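Local coordinates for 3-dehydroquinate dehydratase (Thermus thermophilus, PDB 2UYG), which probably catalyses the trans-dehydration of 3-dehydroquinate to 3-dehydroshikimate through an enolate intermediate, the third step of the pathway to chorismate, at residues Glu52-Leu55 with Ile56-Gln60. Sequence-based numbering, arbitrary orientation.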
loop_
_atom_site.group_PDB
_atom_site.type_symbol
_atom_site.label_atom_id
_atom_site.label_comp_id
_atom_site.label_asym_id
_atom_site.label_seq_id
_atom_site.Cartn_x
_atom_site.Cartn_y
_atom_site.Cartn_z
ATOM N N GLU A 52 15.009 25.636 7.069
ATOM C CA GLU A 52 14.548 24.653 8.057
ATOM C C GLU A 52 15.371 24.792 9.337
ATOM O O GLU A 52 14.856 24.835 10.475
ATOM C CB GLU A 52 14.722 23.257 7.452
ATOM C CG GLU A 52 14.652 22.138 8.502
ATOM C CD GLU A 52 14.764 20.737 7.941
ATOM O OE1 GLU A 52 15.802 20.499 7.255
ATOM O OE2 GLU A 52 13.834 19.903 8.211
ATOM N N GLY A 53 16.672 24.874 9.123
ATOM C CA GLY A 53 17.630 25.154 10.168
ATOM C C GLY A 53 17.329 26.365 11.055
ATOM O O GLY A 53 17.496 26.278 12.278
ATOM N N GLN A 54 16.981 27.501 10.441
ATOM C CA GLN A 54 16.720 28.659 11.205
ATOM C C GLN A 54 15.439 28.459 12.009
ATOM O O GLN A 54 15.365 28.885 13.138
ATOM C CB GLN A 54 16.702 29.912 10.288
ATOM C CG GLN A 54 16.256 31.216 11.008
ATOM C CD GLN A 54 17.213 31.710 12.065
ATOM O OE1 GLN A 54 17.172 31.312 13.286
ATOM N NE2 GLN A 54 17.986 32.670 11.661
ATOM N N LEU A 55 14.438 27.768 11.443
ATOM C CA LEU A 55 13.147 27.535 12.140
ATOM C C LEU A 55 13.384 26.720 13.387
ATOM O O LEU A 55 12.859 26.973 14.460
ATOM C CB LEU A 55 12.156 26.745 11.227
ATOM C CG LEU A 55 10.811 27.325 10.900
ATOM C CD1 LEU A 55 9.821 26.276 10.293
ATOM C CD2 LEU A 55 10.147 28.197 11.970
ATOM N N ILE A 56 14.169 25.675 13.184
ATOM C CA ILE A 56 14.571 24.791 14.234
ATOM C C ILE A 56 15.200 25.591 15.379
ATOM O O ILE A 56 14.749 25.471 16.525
ATOM C CB ILE A 56 15.545 23.768 13.675
ATOM C CG1 ILE A 56 14.770 22.707 12.870
ATOM C CG2 ILE A 56 16.367 23.083 14.830
ATOM C CD1 ILE A 56 15.698 21.799 12.028
ATOM N N GLU A 57 16.224 26.399 15.066
ATOM C CA GLU A 57 16.972 27.115 16.074
ATOM C C GLU A 57 16.041 28.037 16.847
ATOM O O GLU A 57 16.074 28.005 18.049
ATOM C CB GLU A 57 18.191 27.841 15.491
ATOM C CG GLU A 57 19.234 26.819 15.166
ATOM C CD GLU A 57 20.572 27.310 14.686
ATOM O OE1 GLU A 57 20.672 28.376 14.084
ATOM O OE2 GLU A 57 21.524 26.518 14.864
ATOM N N TRP A 58 15.164 28.769 16.164
ATOM C CA TRP A 58 14.205 29.621 16.854
ATOM C C TRP A 58 13.251 28.819 17.750
ATOM O O TRP A 58 12.896 29.259 18.883
ATOM C CB TRP A 58 13.405 30.398 15.851
ATOM C CG TRP A 58 14.097 31.490 15.150
ATOM C CD1 TRP A 58 15.159 32.296 15.660
ATOM C CD2 TRP A 58 13.692 32.115 13.921
ATOM N NE1 TRP A 58 15.448 33.290 14.758
ATOM C CE2 TRP A 58 14.574 33.219 13.691
ATOM C CE3 TRP A 58 12.700 31.797 12.916
ATOM C CZ2 TRP A 58 14.560 33.975 12.475
ATOM C CZ3 TRP A 58 12.629 32.559 11.762
ATOM C CH2 TRP A 58 13.525 33.674 11.548
ATOM N N VAL A 59 12.771 27.656 17.327
ATOM C CA VAL A 59 11.955 26.968 18.304
ATOM C C VAL A 59 12.822 26.546 19.459
ATOM O O VAL A 59 12.433 26.751 20.625
ATOM C CB VAL A 59 10.889 25.862 17.781
ATOM C CG1 VAL A 59 10.435 26.043 16.373
ATOM C CG2 VAL A 59 11.248 24.530 18.197
ATOM N N GLN A 60 14.050 26.106 19.168
ATOM C CA GLN A 60 14.909 25.550 20.234
ATOM C C GLN A 60 15.230 26.582 21.315
ATOM O O GLN A 60 15.149 26.270 22.550
ATOM C CB GLN A 60 16.233 25.011 19.668
ATOM C CG GLN A 60 16.224 23.694 18.957
ATOM C CD GLN A 60 17.589 23.385 18.282
ATOM O OE1 GLN A 60 18.505 24.196 18.291
ATOM N NE2 GLN A 60 17.692 22.254 17.694
#
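Ile56 N donates to Glu52 O at 2.9 Å, one of four successive i to i+4 alpha-helical bonds that join residues 52-55 to 56-59; Glu57 to Gly53, Trp58 to Gln54 and Val59 to Leu55 follow, the last also 2.9 Å from N to O. One turn apart, the Gln54 amide lies stacked over a face of the Trp58 indole, the two planes 13° apart. Gln54 OE1 sits 3.0 Å from Trp58 NE1, but above the ring, where the angle is too poor for a hydrogen bond. Chi1 of 173° carries Gln54 CG over the six-membered ring of Trp58, 3.6 Å from its centroid in a CH-pi contact, and the bend at chi2 (67°) lays the amide on the same face; a long, flat-ended glutamine suits the wide indole. An alanine in place of Trp58 takes away the ring, and the Gln54 amide would probably be less firmly held in its rotation.

Helix 52-61 follows strand 44-48 of the parallel, flavodoxin-like sheet of type II dehydroquinases. Leu55 and Val59, branched and apolar, pack on Leu5 of strand 2-6 and on helix 82-89. Apolar Ile56 lies beside the methylenes of Glu52, CD1 3.7 Å from CG, while Glu52 OE2 is hydrogen-bonded to Ser81 OG of its own chain and Tyr80 OH of a second subunit. Glu57's carboxylate, with two oxygens, bonds to that subunit's Asn50 and Tyr51.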